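Local coordinates for putative cell surface protein (Streptococcus pyogenes, PDB 4OFQ) that probably serves as a streptococcal surface adhesin of the antigen I/II family, represented here by a C-terminal region built from beta-sandwich domains, at residues Tyr219-Trp224 against Ala310-Val315; Tyr237-Gln242 against Tyr290-Lys295; Val193-Phe198 against Asn340-His345. All blocks are in the same frame, centred on the assembly; numbering follows the deposited sequence.

Three contacts show how a beta sandwich is assembled from strands distant in sequence. Following the chain from the N terminus, 193-198 comes first and meets 340-345, near the C terminus, so contact 3 closes the widest loop. Contact 1 is nested inside it, joining 219-224 to 310-315, and contact 2 lies innermost, pairing 237-242 with 290-295. None of the loops cross. Contact 1 belongs to the four-stranded sheet that also holds 194-198, contact 2 to the opposing sheet, and contact 3 bridges the two. Tyr237 OH reaches Trp224 O between contacts 1 and 2, while Asp241 meets the side-chain nitrogen of Lys195 between contacts 2 and 3.

Contact 1. Residues Tyr219-Trp224 against Ala310-Val315; sequences YRLEGW and ADAFVV
Arg220 and Phe313 share one face of this antiparallel strand pair with Glu222 and Asp311, lying side by side: Arg220 CB, CG and CD pass the CE2-CZ side of the ring obliquely, Arg220 CD 3.6 Å from Phe313 CE2. The chain starts extended and bends at chi3 (80°), which lays the guanidinium over Glu222 CB. From there Arg220 NH1 makes a weak bond to Asp311 OD2 at 3.0 Å as part of a salt bridge, and both terminal nitrogens also reach Glu222 OE2. Glu222 OE2 is 4.4 Å from Asp311 OD2; the shared arginine and a water donating to both probably offset their repulsion. Asp311 OD1 lies against Glu222 CA and CG, 3.3 Å from the latter, and accepts the Gly223 N-H just past the strand end. Having no side chain, Gly223 leaves room for Ala310 O, 3.2 Å from Gly223 CA.

Two backbone hydrogen bonds each join Tyr219 to Val314 and Leu221 to Ala312, whose side chains form the other, largely apolar face. Leu221 CB rests 4.2 Å from Ala312 CB, and its CD1 reaches diagonally to Val314. Beside the small Ala312, the ring of Phe239 from the opposing sheet wedges in, while Tyr219 extends to Asp248 through its hydroxyl. Such an antiparallel pair, one face packed on a second sheet, is typical of a beta sandwich, here with a salt-bridge network on the reverse.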
loop_
_atom_site.group_PDB
_atom_site.type_symbol
_atom_site.label_atom_id
_atom_site.label_comp_id
_atom_site.label_asym_id
_atom_site.label_seq_id
_atom_site.Cartn_x
_atom_site.Cartn_y
_atom_site.Cartn_z
ATOM N N TYR A 219 -29.793 -5.386 8.355
ATOM C CA TYR A 219 -28.475 -4.814 8.605
ATOM C C TYR A 219 -27.925 -4.290 7.286
ATOM O O TYR A 219 -28.004 -4.969 6.259
ATOM C CB TYR A 219 -27.509 -5.848 9.193
ATOM C CG TYR A 219 -27.880 -6.320 10.580
ATOM C CD1 TYR A 219 -27.875 -5.446 11.653
ATOM C CD2 TYR A 219 -28.242 -7.651 10.814
ATOM C CE1 TYR A 219 -28.214 -5.879 12.933
ATOM C CE2 TYR A 219 -28.589 -8.084 12.078
ATOM C CZ TYR A 219 -28.578 -7.194 13.129
ATOM O OH TYR A 219 -28.935 -7.621 14.389
ATOM N N ARG A 220 -27.382 -3.079 7.314
ATOM C CA ARG A 220 -26.662 -2.580 6.151
ATOM C C ARG A 220 -25.161 -2.667 6.414
ATOM O O ARG A 220 -24.645 -2.059 7.373
ATOM C CB ARG A 220 -27.022 -1.136 5.839
ATOM C CG ARG A 220 -26.268 -0.628 4.619
ATOM C CD ARG A 220 -26.703 0.763 4.228
ATOM N NE ARG A 220 -26.082 1.790 5.054
ATOM C CZ ARG A 220 -25.403 2.823 4.564
ATOM N NH1 ARG A 220 -25.248 2.960 3.252
ATOM N NH2 ARG A 220 -24.872 3.718 5.387
ATOM N N LEU A 221 -24.467 -3.429 5.575
ATOM C CA LEU A 221 -23.018 -3.497 5.654
ATOM C C LEU A 221 -22.464 -2.585 4.570
ATOM O O LEU A 221 -22.498 -2.930 3.395
ATOM C CB LEU A 221 -22.534 -4.939 5.455
ATOM C CG LEU A 221 -23.317 -6.032 6.196
ATOM C CD1 LEU A 221 -22.675 -7.428 5.981
ATOM C CD2 LEU A 221 -23.418 -5.700 7.695
ATOM N N GLU A 222 -21.979 -1.411 4.958
ATOM C CA GLU A 222 -21.551 -0.414 3.971
ATOM C C GLU A 222 -20.097 -0.652 3.576
ATOM O O GLU A 222 -19.197 -0.505 4.401
ATOM C CB GLU A 222 -21.708 1.007 4.535
ATOM C CG GLU A 222 -21.418 2.085 3.499
ATOM C CD GLU A 222 -21.584 3.497 4.034
ATOM O OE1 GLU A 222 -20.796 3.897 4.918
ATOM O OE2 GLU A 222 -22.499 4.210 3.555
ATOM N N GLY A 223 -19.868 -1.033 2.325
ATOM C CA GLY A 223 -18.506 -1.298 1.868
ATOM C C GLY A 223 -17.711 -0.025 1.615
ATOM O O GLY A 223 -18.265 1.039 1.338
ATOM N N TRP A 224 -16.391 -0.138 1.711
ATOM C CA TRP A 224 -15.514 0.997 1.478
ATOM C C TRP A 224 -15.467 1.234 -0.019
ATOM O O TRP A 224 -15.471 0.286 -0.804
ATOM C CB TRP A 224 -14.104 0.683 2.032
ATOM C CG TRP A 224 -13.070 1.728 1.778
ATOM C CD1 TRP A 224 -13.018 2.985 2.314
ATOM C CD2 TRP A 224 -11.914 1.606 0.935
ATOM N NE1 TRP A 224 -11.917 3.660 1.837
ATOM C CE2 TRP A 224 -11.216 2.831 1.000
ATOM C CE3 TRP A 224 -11.401 0.577 0.139
ATOM C CZ2 TRP A 224 -10.028 3.057 0.301
ATOM C CZ3 TRP A 224 -10.215 0.802 -0.561
ATOM C CH2 TRP A 224 -9.550 2.038 -0.481
ATOM N N ALA A 310 -19.734 -1.353 -2.918
ATOM C CA ALA A 310 -21.034 -2.002 -2.807
ATOM C C ALA A 310 -21.475 -2.037 -1.354
ATOM O O ALA A 310 -20.631 -2.061 -0.446
ATOM C CB ALA A 310 -20.967 -3.420 -3.375
ATOM N N ASP A 311 -22.792 -2.030 -1.148
ATOM C CA ASP A 311 -23.382 -2.250 0.171
ATOM C C ASP A 311 -24.131 -3.569 0.155
ATOM O O ASP A 311 -24.791 -3.910 -0.839
ATOM C CB ASP A 311 -24.391 -1.157 0.530
ATOM C CG ASP A 311 -23.736 0.160 0.872
ATOM O OD1 ASP A 311 -22.485 0.215 0.952
ATOM O OD2 ASP A 311 -24.482 1.146 1.044
ATOM N N ALA A 312 -24.035 -4.306 1.259
ATOM C CA ALA A 312 -24.830 -5.511 1.434
ATOM C C ALA A 312 -25.953 -5.237 2.426
ATOM O O ALA A 312 -25.760 -4.535 3.419
ATOM C CB ALA A 312 -23.959 -6.658 1.917
ATOM N N PHE A 313 -27.136 -5.772 2.144
ATOM C CA PHE A 313 -28.252 -5.661 3.075
ATOM C C PHE A 313 -28.659 -7.049 3.488
ATOM O O PHE A 313 -29.044 -7.866 2.647
ATOM C CB PHE A 313 -29.442 -4.954 2.431
ATOM C CG PHE A 313 -29.164 -3.532 2.069
ATOM C CD1 PHE A 313 -28.514 -3.222 0.891
ATOM C CD2 PHE A 313 -29.511 -2.503 2.932
ATOM C CE1 PHE A 313 -28.237 -1.903 0.558
ATOM C CE2 PHE A 313 -29.245 -1.186 2.601
ATOM C CZ PHE A 313 -28.604 -0.888 1.411
ATOM N N VAL A 314 -28.606 -7.300 4.789
ATOM C CA VAL A 314 -28.862 -8.624 5.324
ATOM C C VAL A 314 -30.126 -8.587 6.172
ATOM O O VAL A 314 -30.197 -7.840 7.151
ATOM C CB VAL A 314 -27.663 -9.110 6.172
ATOM C CG1 VAL A 314 -27.977 -10.441 6.830
ATOM C CG2 VAL A 314 -26.424 -9.228 5.290
ATOM N N VAL A 315 -31.113 -9.387 5.778
ATOM C CA VAL A 315 -32.421 -9.388 6.425
ATOM C C VAL A 315 -32.507 -10.571 7.382
ATOM O O VAL A 315 -32.229 -11.698 6.988
ATOM C CB VAL A 315 -33.548 -9.483 5.386
ATOM C CG1 VAL A 315 -34.880 -9.588 6.070
ATOM C CG2 VAL A 315 -33.524 -8.265 4.457
HETATM O O HOH W 1 -23.563 3.696 0.758
HETATM O O HOH W 2 -20.435 1.637 -0.303
#

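Contact 2. Residues Tyr237-Gln242 against Tyr290-Lys295; sequences YKFVDQ and YELAFK
Phe239 and Leu292 face each other in a hydrogen-bonded antiparallel pair, and different first torsions bring them together. Phe239 CG lies beside its own backbone N (chi1 -60°), whereas Leu292 CG swings to the far side (chi1 -177°); the two side chains then run alongside, Phe239 CD1 3.8 Å from Leu292 CD2. Leu292 O also sits in the plane of the Phe239 ring, at its edge. Farther along, Tyr237 and Phe294 touch at Tyr237 CD1 and Phe294 CD1, 3.8 Å apart, and Phe308 meets both rings edge-to-face. On this same face Asp241 brings only its CB to the Tyr290 ring, its carboxylate turning away to Lys195, while the Tyr290 hydroxyl bonds to Asp253.

On the reverse face Lys238 starts extended, passing Ala293 CB with its CG at 3.7 Å and carrying CD to 3.7 Å from Glu291 CD. A bend at chi3 (72°) then directs CE and NZ, yet Lys238 NZ stays 4.2 Å from Glu291 OE1 and has a long, weak ion pair with Glu236.

The chemistry implies a division of labour: five backbone hydrogen bonds hold the strands together, mostly aromatic and aliphatic groups pack the inner face, and the lysine-glutamate pair may add a weak attraction outside.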
loop_
_atom_site.group_PDB
_atom_site.type_symbol
_atom_site.label_atom_id
_atom_site.label_comp_id
_atom_site.label_asym_id
_atom_site.label_seq_id
_atom_site.Cartn_x
_atom_site.Cartn_y
_atom_site.Cartn_z
ATOM N N TYR A 237 -12.869 -8.550 -2.384
ATOM C CA TYR A 237 -13.818 -7.585 -1.812
ATOM C C TYR A 237 -14.922 -8.472 -1.240
ATOM O O TYR A 237 -15.822 -8.936 -1.957
ATOM C CB TYR A 237 -14.366 -6.630 -2.879
ATOM C CG TYR A 237 -15.063 -5.369 -2.353
ATOM C CD1 TYR A 237 -16.406 -5.393 -1.941
ATOM C CD2 TYR A 237 -14.396 -4.156 -2.313
ATOM C CE1 TYR A 237 -17.052 -4.229 -1.472
ATOM C CE2 TYR A 237 -15.023 -2.994 -1.847
ATOM C CZ TYR A 237 -16.346 -3.033 -1.430
ATOM O OH TYR A 237 -16.942 -1.858 -0.997
ATOM N N LYS A 238 -14.816 -8.741 0.053
ATOM C CA LYS A 238 -15.631 -9.761 0.705
ATOM C C LYS A 238 -16.175 -9.256 2.033
ATOM O O LYS A 238 -15.422 -8.713 2.849
ATOM C CB LYS A 238 -14.777 -11.014 0.935
ATOM C CG LYS A 238 -15.514 -12.157 1.633
ATOM C CD LYS A 238 -14.690 -13.437 1.614
ATOM C CE LYS A 238 -13.509 -13.372 2.554
ATOM N NZ LYS A 238 -12.852 -14.722 2.642
ATOM N N PHE A 239 -17.478 -9.442 2.242
ATOM C CA PHE A 239 -18.121 -9.080 3.497
ATOM C C PHE A 239 -18.167 -10.329 4.362
ATOM O O PHE A 239 -18.590 -11.390 3.898
ATOM C CB PHE A 239 -19.565 -8.631 3.258
ATOM C CG PHE A 239 -19.717 -7.428 2.366
ATOM C CD1 PHE A 239 -19.600 -7.546 0.989
ATOM C CD2 PHE A 239 -20.055 -6.190 2.899
ATOM C CE1 PHE A 239 -19.773 -6.450 0.157
ATOM C CE2 PHE A 239 -20.239 -5.092 2.075
ATOM C CZ PHE A 239 -20.093 -5.226 0.690
ATOM N N VAL A 240 -17.758 -10.203 5.624
ATOM C CA VAL A 240 -17.873 -11.304 6.575
ATOM C C VAL A 240 -18.644 -10.847 7.826
ATOM O O VAL A 240 -18.328 -9.818 8.433
ATOM C CB VAL A 240 -16.493 -11.852 6.974
ATOM C CG1 VAL A 240 -16.654 -13.017 7.926
ATOM C CG2 VAL A 240 -15.722 -12.292 5.736
ATOM N N ASP A 241 -19.650 -11.612 8.226
ATOM C CA ASP A 241 -20.491 -11.179 9.343
ATOM C C ASP A 241 -20.871 -12.385 10.194
ATOM O O ASP A 241 -21.531 -13.302 9.712
ATOM C CB ASP A 241 -21.739 -10.459 8.799
ATOM C CG ASP A 241 -22.502 -9.718 9.869
ATOM O OD1 ASP A 241 -22.556 -10.209 11.014
ATOM O OD2 ASP A 241 -23.033 -8.631 9.576
ATOM N N GLN A 242 -20.415 -12.399 11.450
ATOM C CA GLN A 242 -20.812 -13.446 12.384
ATOM C C GLN A 242 -22.079 -12.976 13.067
ATOM O O GLN A 242 -22.028 -12.176 14.004
ATOM C CB GLN A 242 -19.722 -13.691 13.437
ATOM C CG GLN A 242 -20.155 -14.642 14.566
ATOM C CD GLN A 242 -20.580 -16.025 14.075
ATOM O OE1 GLN A 242 -19.790 -16.746 13.458
ATOM N NE2 GLN A 242 -21.834 -16.410 14.368
ATOM N N TYR A 290 -21.891 -15.610 8.114
ATOM C CA TYR A 290 -22.343 -15.091 6.830
ATOM C C TYR A 290 -21.173 -14.505 6.043
ATOM O O TYR A 290 -20.371 -13.749 6.578
ATOM C CB TYR A 290 -23.399 -13.998 7.046
ATOM C CG TYR A 290 -23.727 -13.204 5.799
ATOM C CD1 TYR A 290 -23.006 -12.054 5.468
ATOM C CD2 TYR A 290 -24.761 -13.595 4.958
ATOM C CE1 TYR A 290 -23.300 -11.326 4.326
ATOM C CE2 TYR A 290 -25.059 -12.883 3.811
ATOM C CZ TYR A 290 -24.324 -11.742 3.506
ATOM O OH TYR A 290 -24.615 -11.016 2.381
ATOM N N GLU A 291 -21.112 -14.816 4.756
ATOM C CA GLU A 291 -20.065 -14.293 3.904
ATOM C C GLU A 291 -20.651 -13.933 2.533
ATOM O O GLU A 291 -21.434 -14.692 1.980
ATOM C CB GLU A 291 -19.009 -15.385 3.750
ATOM C CG GLU A 291 -17.768 -14.988 3.026
ATOM C CD GLU A 291 -16.823 -16.160 2.897
ATOM O OE1 GLU A 291 -16.312 -16.622 3.944
ATOM O OE2 GLU A 291 -16.622 -16.632 1.755
ATOM N N LEU A 292 -20.295 -12.769 2.001
ATOM C CA LEU A 292 -20.591 -12.471 0.601
ATOM C C LEU A 292 -19.306 -11.996 -0.064
ATOM O O LEU A 292 -18.720 -10.991 0.342
ATOM C CB LEU A 292 -21.709 -11.424 0.467
ATOM C CG LEU A 292 -22.155 -11.068 -0.958
ATOM C CD1 LEU A 292 -23.633 -10.715 -1.000
ATOM C CD2 LEU A 292 -21.333 -9.904 -1.498
ATOM N N ALA A 293 -18.873 -12.722 -1.087
ATOM C CA ALA A 293 -17.612 -12.428 -1.763
ATOM C C ALA A 293 -17.824 -12.113 -3.231
ATOM O O ALA A 293 -18.515 -12.850 -3.948
ATOM C CB ALA A 293 -16.641 -13.608 -1.631
ATOM N N PHE A 294 -17.209 -11.032 -3.692
ATOM C CA PHE A 294 -17.198 -10.771 -5.122
ATOM C C PHE A 294 -16.310 -11.777 -5.846
ATOM O O PHE A 294 -15.268 -12.187 -5.328
ATOM C CB PHE A 294 -16.767 -9.336 -5.395
ATOM C CG PHE A 294 -17.910 -8.375 -5.353
ATOM C CD1 PHE A 294 -18.295 -7.790 -4.162
ATOM C CD2 PHE A 294 -18.626 -8.085 -6.511
ATOM C CE1 PHE A 294 -19.384 -6.919 -4.122
ATOM C CE2 PHE A 294 -19.706 -7.219 -6.479
ATOM C CZ PHE A 294 -20.082 -6.636 -5.282
ATOM N N LYS A 295 -16.725 -12.185 -7.041
ATOM C CA LYS A 295 -15.930 -13.136 -7.814
ATOM C C LYS A 295 -14.670 -12.471 -8.370
ATOM O O LYS A 295 -14.726 -11.350 -8.879
ATOM C CB LYS A 295 -16.755 -13.718 -8.954
ATOM C CG LYS A 295 -17.924 -14.570 -8.487
ATOM C CD LYS A 295 -18.957 -14.734 -9.598
ATOM C CE LYS A 295 -20.060 -15.688 -9.157
ATOM N NZ LYS A 295 -21.108 -15.811 -10.202
HETATM O O HOH W 3 -13.766 -11.210 -3.080
#

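Contact 3. Residues Val193-Phe198 against Asn340-His345; sequences VHKDVF and NKVTTH
Asn340 joins the two sheets of the beta sandwich by using its side-chain amide where a neighbouring strand would offer backbone groups. Strand 194-198 is at the edge of one sheet and 342-345 belongs to the other; they run roughly parallel, with axes 7.2 Å apart, and no backbone hydrogen bond joins them. Instead Asn340 OD1 accepts the N-H of Lys195 at 2.9 Å, and Asn340 ND2 returns a bond of the same length to Lys195 O. The second bond lies in the carbonyl plane, on a lone pair of the oxygen. Both are nearly straight, so they fix the rotation of the amide and satisfy the backbone N and O of Lys195 together. ND2 spends its other hydrogen on Lys341 O at 3.1 Å, coming from above that carbonyl plane.

The other polar groups look elsewhere. Val197 N bonds to Asp196 OD1 at 2.8 Å, an oxygen that also binds Ser205, and Thr344 OG1 bonds to Arg318. The extended Lys195 chain passes Val342 and ends in a covalent link from NZ to Asn326 CG, an intramolecular isopeptide bond of the kind found in other Gram-positive surface adhesins; Asp241 is hydrogen-bonded to that nitrogen. The bond ties the two sheets together.

Apolar contact fills in beside the amide. Val197 CG1 touches both Val342 CB (3.9 Å) and Thr344 CG2, and Val342 CG1 comes to 3.4 Å from Lys195 O, the very oxygen that Asn340 ND2 holds.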
loop_
_atom_site.group_PDB
_atom_site.type_symbol
_atom_site.label_atom_id
_atom_site.label_comp_id
_atom_site.label_asym_id
_atom_site.label_seq_id
_atom_site.Cartn_x
_atom_site.Cartn_y
_atom_site.Cartn_z
ATOM N N VAL A 193 -15.242 1.092 7.278
ATOM C CA VAL A 193 -16.555 0.608 6.853
ATOM C C VAL A 193 -17.543 0.833 7.989
ATOM O O VAL A 193 -17.143 1.014 9.136
ATOM C CB VAL A 193 -16.547 -0.893 6.450
ATOM C CG1 VAL A 193 -15.753 -1.089 5.139
ATOM C CG2 VAL A 193 -15.976 -1.745 7.568
ATOM N N HIS A 194 -18.831 0.827 7.668
ATOM C CA HIS A 194 -19.847 1.111 8.670
ATOM C C HIS A 194 -20.975 0.094 8.623
ATOM O O HIS A 194 -21.325 -0.427 7.557
ATOM C CB HIS A 194 -20.394 2.531 8.493
ATOM C CG HIS A 194 -19.348 3.595 8.607
ATOM N ND1 HIS A 194 -18.609 4.031 7.530
ATOM C CD2 HIS A 194 -18.905 4.298 9.677
ATOM C CE1 HIS A 194 -17.760 4.962 7.927
ATOM N NE2 HIS A 194 -17.920 5.142 9.227
ATOM N N LYS A 195 -21.535 -0.193 9.789
ATOM C CA LYS A 195 -22.677 -1.079 9.869
ATOM C C LYS A 195 -23.829 -0.313 10.461
ATOM O O LYS A 195 -23.637 0.444 11.404
ATOM C CB LYS A 195 -22.386 -2.300 10.736
ATOM C CG LYS A 195 -23.600 -3.214 10.856
ATOM C CD LYS A 195 -23.221 -4.613 11.358
ATOM C CE LYS A 195 -24.432 -5.531 11.337
ATOM N NZ LYS A 195 -24.048 -6.933 11.625
ATOM N N ASP A 196 -25.026 -0.472 9.901
ATOM C CA ASP A 196 -26.192 0.094 10.560
ATOM C C ASP A 196 -27.277 -0.953 10.644
ATOM O O ASP A 196 -27.203 -2.008 9.986
ATOM C CB ASP A 196 -26.684 1.366 9.865
ATOM C CG ASP A 196 -27.207 2.404 10.861
ATOM O OD1 ASP A 196 -27.671 2.024 11.983
ATOM O OD2 ASP A 196 -27.143 3.605 10.521
ATOM N N VAL A 197 -28.253 -0.692 11.504
ATOM C CA VAL A 197 -29.387 -1.593 11.656
ATOM C C VAL A 197 -30.676 -0.780 11.497
ATOM O O VAL A 197 -30.833 0.289 12.096
ATOM C CB VAL A 197 -29.347 -2.380 12.993
ATOM C CG1 VAL A 197 -29.315 -1.438 14.198
ATOM C CG2 VAL A 197 -30.535 -3.322 13.082
ATOM N N PHE A 198 -31.572 -1.290 10.656
ATOM C CA PHE A 198 -32.806 -0.603 10.304
ATOM C C PHE A 198 -34.025 -1.473 10.501
ATOM O O PHE A 198 -33.929 -2.700 10.519
ATOM C CB PHE A 198 -32.779 -0.231 8.823
ATOM C CG PHE A 198 -31.662 0.677 8.440
ATOM C CD1 PHE A 198 -31.713 2.024 8.746
ATOM C CD2 PHE A 198 -30.569 0.197 7.739
ATOM C CE1 PHE A 198 -30.683 2.874 8.382
ATOM C CE2 PHE A 198 -29.548 1.048 7.367
ATOM C CZ PHE A 198 -29.606 2.390 7.693
ATOM N N ASN A 340 -18.012 -0.502 12.868
ATOM C CA ASN A 340 -18.577 -0.257 14.184
ATOM C C ASN A 340 -19.509 -1.403 14.530
ATOM O O ASN A 340 -19.937 -2.163 13.650
ATOM C CB ASN A 340 -19.393 1.026 14.173
ATOM C CG ASN A 340 -20.476 1.007 13.101
ATOM O OD1 ASN A 340 -20.175 1.135 11.916
ATOM N ND2 ASN A 340 -21.727 0.842 13.510
ATOM N N LYS A 341 -19.826 -1.526 15.813
ATOM C CA LYS A 341 -20.900 -2.412 16.240
ATOM C C LYS A 341 -22.226 -1.659 16.234
ATOM O O LYS A 341 -22.252 -0.426 16.289
ATOM C CB LYS A 341 -20.639 -2.946 17.650
ATOM C CG LYS A 341 -19.587 -4.071 17.721
ATOM C CD LYS A 341 -20.232 -5.397 18.185
ATOM C CE LYS A 341 -19.178 -6.472 18.488
ATOM N NZ LYS A 341 -19.774 -7.732 19.055
ATOM N N VAL A 342 -23.318 -2.422 16.173
ATOM C CA VAL A 342 -24.657 -1.929 16.488
ATOM C C VAL A 342 -25.308 -2.900 17.464
ATOM O O VAL A 342 -24.877 -4.038 17.577
ATOM C CB VAL A 342 -25.552 -1.816 15.234
ATOM C CG1 VAL A 342 -24.976 -0.779 14.260
ATOM C CG2 VAL A 342 -25.674 -3.168 14.558
ATOM N N THR A 343 -26.323 -2.438 18.194
ATOM C CA THR A 343 -27.109 -3.326 19.050
ATOM C C THR A 343 -28.592 -2.956 18.964
ATOM O O THR A 343 -28.940 -1.822 18.614
ATOM C CB THR A 343 -26.699 -3.300 20.565
ATOM O OG1 THR A 343 -27.170 -2.088 21.187
ATOM C CG2 THR A 343 -25.179 -3.466 20.770
ATOM N N THR A 344 -29.455 -3.926 19.252
ATOM C CA THR A 344 -30.864 -3.661 19.544
ATOM C C THR A 344 -31.285 -4.598 20.653
ATOM O O THR A 344 -30.619 -5.613 20.922
ATOM C CB THR A 344 -31.799 -3.941 18.352
ATOM O OG1 THR A 344 -31.605 -5.290 17.905
ATOM C CG2 THR A 344 -31.536 -2.954 17.195
ATOM N N HIS A 345 -32.387 -4.274 21.307
ATOM C CA HIS A 345 -32.847 -5.120 22.396
ATOM C C HIS A 345 -34.250 -5.644 22.127
ATOM O O HIS A 345 -35.088 -4.937 21.563
ATOM C CB HIS A 345 -32.825 -4.369 23.714
ATOM C CG HIS A 345 -32.868 -5.270 24.906
ATOM N ND1 HIS A 345 -31.732 -5.828 25.453
ATOM C CD2 HIS A 345 -33.912 -5.749 25.628
ATOM C CE1 HIS A 345 -32.070 -6.589 26.481
ATOM N NE2 HIS A 345 -33.387 -6.562 26.604
#